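Probable exosome complex exonuclease 2 (Archaeoglobus fulgidus, PDB 3M7N) probably serves as a non-catalytic subunit of the archaeal exosome, helping to shape the Rrp41 active site for RNA degradation. Local coordinates at residues Asn162-Ala167 with Gly173-Leu178; Asp25-Asp30 with Arg202-Val207. All coordinates share one frame; numbering follows the deposited sequence.

Interaction 1. Residues Asn162-Ala167 with Gly173-Leu178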
loop_
_atom_site.group_PDB
_atom_site.type_symbol
_atom_site.label_atom_id
_atom_site.label_comp_id
_atom_site.label_asym_id
_atom_site.label_seq_id
_atom_site.Cartn_x
_atom_site.Cartn_y
_atom_site.Cartn_z
ATOM N N ASN H 162 35.485 -16.553 -7.204
ATOM C CA ASN H 162 36.496 -15.749 -6.533
ATOM C C ASN H 162 36.177 -15.456 -5.075
ATOM O O ASN H 162 36.644 -14.471 -4.526
ATOM C CB ASN H 162 36.751 -14.462 -7.294
ATOM C CG ASN H 162 37.304 -14.714 -8.693
ATOM O OD1 ASN H 162 38.509 -14.579 -8.923
ATOM N ND2 ASN H 162 36.421 -15.071 -9.641
ATOM N N THR H 163 35.401 -16.333 -4.453
ATOM C CA THR H 163 35.083 -16.224 -3.044
ATOM C C THR H 163 36.142 -16.851 -2.134
ATOM O O THR H 163 36.776 -17.851 -2.472
ATOM C CB THR H 163 33.721 -16.861 -2.733
ATOM O OG1 THR H 163 32.691 -16.106 -3.374
ATOM C CG2 THR H 163 33.461 -16.888 -1.233
ATOM N N LYS H 164 36.319 -16.246 -0.965
ATOM C CA LYS H 164 37.261 -16.740 0.026
ATOM C C LYS H 164 36.499 -16.957 1.317
ATOM O O LYS H 164 35.936 -16.011 1.882
ATOM C CB LYS H 164 38.389 -15.730 0.233
ATOM C CG LYS H 164 39.285 -16.039 1.430
ATOM C CD LYS H 164 40.251 -14.880 1.740
ATOM C CE LYS H 164 41.459 -14.904 0.811
ATOM N NZ LYS H 164 42.452 -13.846 1.139
ATOM N N VAL H 165 36.442 -18.205 1.767
ATOM C CA VAL H 165 35.720 -18.514 2.994
ATOM C C VAL H 165 36.365 -17.787 4.167
ATOM O O VAL H 165 37.581 -17.813 4.325
ATOM C CB VAL H 165 35.646 -20.027 3.265
ATOM C CG1 VAL H 165 34.770 -20.292 4.476
ATOM C CG2 VAL H 165 35.082 -20.749 2.055
ATOM N N PRO H 166 35.554 -17.108 4.981
ATOM C CA PRO H 166 36.124 -16.300 6.060
ATOM C C PRO H 166 36.232 -17.114 7.341
ATOM O O PRO H 166 35.572 -16.781 8.322
ATOM C CB PRO H 166 35.073 -15.202 6.254
ATOM C CG PRO H 166 33.774 -15.776 5.664
ATOM C CD PRO H 166 34.087 -17.106 5.023
ATOM N N ALA H 167 37.028 -18.178 7.340
ATOM C CA ALA H 167 37.055 -19.042 8.516
ATOM C C ALA H 167 37.728 -18.335 9.695
ATOM O O ALA H 167 37.243 -18.395 10.821
ATOM C CB ALA H 167 37.731 -20.376 8.204
ATOM N N GLY H 173 39.504 -21.599 11.534
ATOM C CA GLY H 173 40.658 -22.099 10.808
ATOM C C GLY H 173 41.195 -21.113 9.791
ATOM O O GLY H 173 40.683 -20.007 9.669
ATOM N N GLU H 174 42.243 -21.515 9.077
ATOM C CA GLU H 174 42.708 -20.788 7.911
ATOM C C GLU H 174 41.523 -20.466 7.010
ATOM O O GLU H 174 40.551 -21.225 6.944
ATOM C CB GLU H 174 43.697 -21.644 7.107
ATOM C CG GLU H 174 44.991 -21.994 7.820
ATOM C CD GLU H 174 46.023 -20.891 7.719
ATOM O OE1 GLU H 174 46.066 -20.212 6.668
ATOM O OE2 GLU H 174 46.790 -20.702 8.690
ATOM N N ASP H 175 41.611 -19.343 6.309
ATOM C CA ASP H 175 40.677 -19.038 5.244
ATOM C C ASP H 175 40.979 -20.002 4.094
ATOM O O ASP H 175 42.094 -20.520 3.989
ATOM C CB ASP H 175 40.881 -17.598 4.759
ATOM C CG ASP H 175 40.360 -16.540 5.744
ATOM O OD1 ASP H 175 39.707 -16.875 6.758
ATOM O OD2 ASP H 175 40.596 -15.345 5.470
ATOM N N TYR H 176 39.990 -20.247 3.236
ATOM C CA TYR H 176 40.232 -20.980 1.994
ATOM C C TYR H 176 39.277 -20.561 0.883
ATOM O O TYR H 176 38.159 -20.115 1.144
ATOM C CB TYR H 176 40.126 -22.491 2.209
ATOM C CG TYR H 176 38.783 -22.939 2.718
ATOM C CD1 TYR H 176 38.477 -22.860 4.064
ATOM C CD2 TYR H 176 37.818 -23.440 1.855
ATOM C CE1 TYR H 176 37.247 -23.261 4.544
ATOM C CE2 TYR H 176 36.580 -23.858 2.333
ATOM C CZ TYR H 176 36.309 -23.760 3.679
ATOM O OH TYR H 176 35.099 -24.157 4.180
ATOM N N LEU H 177 39.734 -20.724 -0.356
ATOM C CA LEU H 177 38.890 -20.557 -1.525
ATOM C C LEU H 177 37.689 -21.496 -1.489
ATOM O O LEU H 177 37.827 -22.690 -1.210
ATOM C CB LEU H 177 39.697 -20.806 -2.789
ATOM C CG LEU H 177 40.977 -19.978 -2.885
ATOM C CD1 LEU H 177 41.557 -20.037 -4.294
ATOM C CD2 LEU H 177 40.707 -18.525 -2.463
ATOM N N LEU H 178 36.506 -20.946 -1.755
ATOM C CA LEU H 178 35.297 -21.753 -1.878
ATOM C C LEU H 178 35.497 -22.783 -2.980
ATOM O O LEU H 178 35.919 -22.450 -4.084
ATOM C CB LEU H 178 34.108 -20.859 -2.217
ATOM C CG LEU H 178 32.676 -21.391 -2.213
ATOM C CD1 LEU H 178 32.132 -21.518 -0.792
ATOM C CD2 LEU H 178 31.789 -20.454 -3.028
#

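Interaction 2. Residues Asp25-Asp30 with Arg202-Val207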
loop_
_atom_site.group_PDB
_atom_site.type_symbol
_atom_site.label_atom_id
_atom_site.label_comp_id
_atom_site.label_asym_id
_atom_site.label_seq_id
_atom_site.Cartn_x
_atom_site.Cartn_y
_atom_site.Cartn_z
ATOM N N ASP H 25 21.964 -3.633 -34.352
ATOM C CA ASP H 25 23.384 -3.306 -34.289
ATOM C C ASP H 25 24.260 -4.203 -35.159
ATOM O O ASP H 25 25.479 -4.222 -34.982
ATOM C CB ASP H 25 23.877 -3.384 -32.848
ATOM C CG ASP H 25 23.764 -4.787 -32.273
ATOM O OD1 ASP H 25 23.182 -5.658 -32.956
ATOM O OD2 ASP H 25 24.255 -5.022 -31.146
ATOM N N GLY H 26 23.658 -4.952 -36.080
ATOM C CA GLY H 26 24.417 -5.859 -36.939
ATOM C C GLY H 26 24.860 -7.192 -36.346
ATOM O O GLY H 26 25.574 -7.938 -36.990
ATOM N N ARG H 27 24.459 -7.515 -35.125
ATOM C CA ARG H 27 24.833 -8.811 -34.565
ATOM C C ARG H 27 24.147 -9.939 -35.327
ATOM O O ARG H 27 23.110 -9.741 -35.951
ATOM C CB ARG H 27 24.460 -8.897 -33.076
ATOM C CG ARG H 27 25.462 -8.285 -32.081
ATOM C CD ARG H 27 24.717 -7.684 -30.848
ATOM N NE ARG H 27 24.264 -8.743 -29.971
ATOM C CZ ARG H 27 23.220 -8.706 -29.154
ATOM N NH1 ARG H 27 22.959 -9.790 -28.442
ATOM N NH2 ARG H 27 22.444 -7.628 -29.039
ATOM N N GLY H 28 24.718 -11.136 -35.276
ATOM C CA GLY H 28 23.994 -12.305 -35.722
ATOM C C GLY H 28 22.932 -12.673 -34.697
ATOM O O GLY H 28 22.918 -12.157 -33.582
ATOM N N PHE H 29 22.040 -13.580 -35.062
ATOM C CA PHE H 29 20.933 -13.922 -34.191
ATOM C C PHE H 29 21.314 -14.827 -33.044
ATOM O O PHE H 29 20.492 -15.101 -32.167
ATOM C CB PHE H 29 19.781 -14.514 -34.995
ATOM C CG PHE H 29 19.107 -13.512 -35.855
ATOM C CD1 PHE H 29 19.475 -13.358 -37.180
ATOM C CD2 PHE H 29 18.131 -12.680 -35.327
ATOM C CE1 PHE H 29 18.874 -12.400 -37.974
ATOM C CE2 PHE H 29 17.523 -11.721 -36.125
ATOM C CZ PHE H 29 17.898 -11.583 -37.449
ATOM N N ASP H 30 22.562 -15.276 -33.045
ATOM C CA ASP H 30 23.056 -16.152 -31.998
ATOM C C ASP H 30 24.299 -15.548 -31.358
ATOM O O ASP H 30 25.080 -16.251 -30.695
ATOM C CB ASP H 30 23.352 -17.521 -32.573
ATOM C CG ASP H 30 24.393 -17.475 -33.688
ATOM O OD1 ASP H 30 24.654 -16.383 -34.239
ATOM O OD2 ASP H 30 24.971 -18.543 -33.984
ATOM N N ARG H 202 18.157 -3.760 -24.653
ATOM C CA ARG H 202 16.963 -3.087 -24.158
ATOM C C ARG H 202 16.124 -2.578 -25.332
ATOM O O ARG H 202 14.899 -2.715 -25.342
ATOM C CB ARG H 202 17.341 -1.975 -23.168
ATOM C CG ARG H 202 16.199 -1.087 -22.683
ATOM C CD ARG H 202 16.498 -0.536 -21.281
ATOM N NE ARG H 202 15.738 0.679 -20.974
ATOM C CZ ARG H 202 15.920 1.451 -19.897
ATOM N NH1 ARG H 202 15.183 2.539 -19.739
ATOM N NH2 ARG H 202 16.837 1.152 -18.984
ATOM N N GLU H 203 16.784 -2.038 -26.346
ATOM C CA GLU H 203 16.067 -1.551 -27.510
ATOM C C GLU H 203 15.266 -2.672 -28.149
ATOM O O GLU H 203 14.120 -2.480 -28.546
ATOM C CB GLU H 203 17.038 -0.971 -28.519
ATOM C CG GLU H 203 17.770 0.239 -28.006
ATOM C CD GLU H 203 17.967 1.275 -29.076
ATOM O OE1 GLU H 203 17.846 2.474 -28.762
ATOM O OE2 GLU H 203 18.225 0.899 -30.236
ATOM N N GLU H 204 15.861 -3.857 -28.222
ATOM C CA GLU H 204 15.157 -4.994 -28.783
ATOM C C GLU H 204 13.987 -5.404 -27.900
ATOM O O GLU H 204 12.963 -5.844 -28.408
ATOM C CB GLU H 204 16.107 -6.171 -29.067
ATOM C CG GLU H 204 17.051 -5.908 -30.246
ATOM C CD GLU H 204 18.220 -6.894 -30.315
ATOM O OE1 GLU H 204 18.705 -7.181 -31.441
ATOM O OE2 GLU H 204 18.647 -7.374 -29.246
ATOM N N MET H 205 14.128 -5.248 -26.586
ATOM C CA MET H 205 13.053 -5.626 -25.679
ATOM C C MET H 205 11.802 -4.757 -25.895
ATOM O O MET H 205 10.733 -5.090 -25.430
ATOM C CB MET H 205 13.506 -5.546 -24.220
ATOM C CG MET H 205 14.564 -6.587 -23.809
ATOM S SD MET H 205 14.107 -8.313 -24.083
ATOM C CE MET H 205 12.612 -8.431 -23.088
ATOM N N SER H 206 11.935 -3.650 -26.614
ATOM C CA SER H 206 10.773 -2.838 -26.921
ATOM C C SER H 206 9.693 -3.664 -27.614
ATOM O O SER H 206 8.531 -3.307 -27.623
ATOM C CB SER H 206 11.174 -1.683 -27.826
ATOM O OG SER H 206 11.450 -2.187 -29.116
ATOM N N VAL H 207 10.085 -4.776 -28.210
ATOM C CA VAL H 207 9.142 -5.616 -28.926
ATOM C C VAL H 207 8.141 -6.293 -27.999
ATOM O O VAL H 207 6.995 -6.490 -28.370
ATOM C CB VAL H 207 9.875 -6.674 -29.793
ATOM C CG1 VAL H 207 8.883 -7.658 -30.379
ATOM C CG2 VAL H 207 10.671 -5.981 -30.908
HETATM O O HOH W 1 20.875 -5.851 -31.794
#

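Interaction 1. Residues Asn162-Ala167 with Gly173-Leu178
V165 meets Y176 across a short antiparallel beta hairpin. V165 CB lies 3.3 Å from Y176 O and 3.8 Å from Y176 CZ, and two methyls branch from it. CG1 takes the place anti to the backbone N (chi1 -174°) and comes near Y176 CE1 and CZ. CG2 is left over the ring face, 3.5 Å from Y176 CE2 and offset toward the rim. This is a CH-pi contact. CG2 also sits as close to Y176 O as CB does, and it brushes L178 CD1 at 4.2 Å. The ring reaches this place because Y176 CG sits between its own backbone N and carbonyl carbon (chi1 60°). W133 of strand 131-141 packs against both V165 and Y176. With a serine in place of Y176, V165 CG2 would probably lose its aromatic cover and a gap would open beside W133. Two backbone bonds tie the strands: V165 N donates to Y176 O at 2.6 Å, and L178 N donates to T163 O at 3.2 Å. T163 and L178 then lie side by side, CB to CB 4.0 Å. K164 points to the face opposite V165, where its CD passes D175 OD2 at 3.8 Å, while the opposite charges stay farther apart. The apolar side chains thus pack on strands 56-67 and 131-141, while the exposed K164 points from the opposite face.

Interaction 2. Residues Asp25-Asp30 with Arg202-Val207
E204 OE1 is gripped by a water and by R23. The water donates to OE1 at 2.6 Å and also donates weakly to D25 OD1, again at 2.6 Å. R23 forms a salt bridge to OE1. OE2 accepts from the backbone N of S201 and lies across from R27. That salt bridge is long, 3.8 Å from R27 NH2 to E204 OE2. The two groups meet obliquely, their planes 46° apart. E204 gets there with its chain extended beyond CG (chi2 165°), whereas the R27 chain bends at chi2 and chi3. The guanidinium has firmer partners outside: its NH1 pairs with D199 and donates to the carbonyl O of E31. With R23 also near, the cluster of acids probably offsets two close positive charges. D25 braces the R27 backbone, since R27 N donates to D25 OD1 at 3.1 Å with an N-H...O angle of 161°, from above the carboxylate plane. R27 and E204 form the buried part of a salt-bridge network, beside an Asx turn at D25, joining the loop before strand 35-39 to the helix 202-205 that follows strand 195-198.

How the interactions relate
Interactions 1 and 2 lie on opposite sides of the chain's centre. Their centres are 40 Å apart and their nearest atoms about 24 Å, so they do not touch. Along the chain the hairpin of 162-167 and 173-178 is nested within the loop that 25-30 and 202-207 close. Interaction 1 is local, with five residues between its segments; interaction 2 spans 171. Apolar packing and backbone bonds dominate the first, charges and a water the second. The nearest atom of interaction 1 is about 14 Å from the bound nucleic acid, and that of interaction 2 about 22 Å. No other protein chain touches interaction 1, whereas R202 and E203 of interaction 2 lie near R38 of the exonuclease 1 subunit.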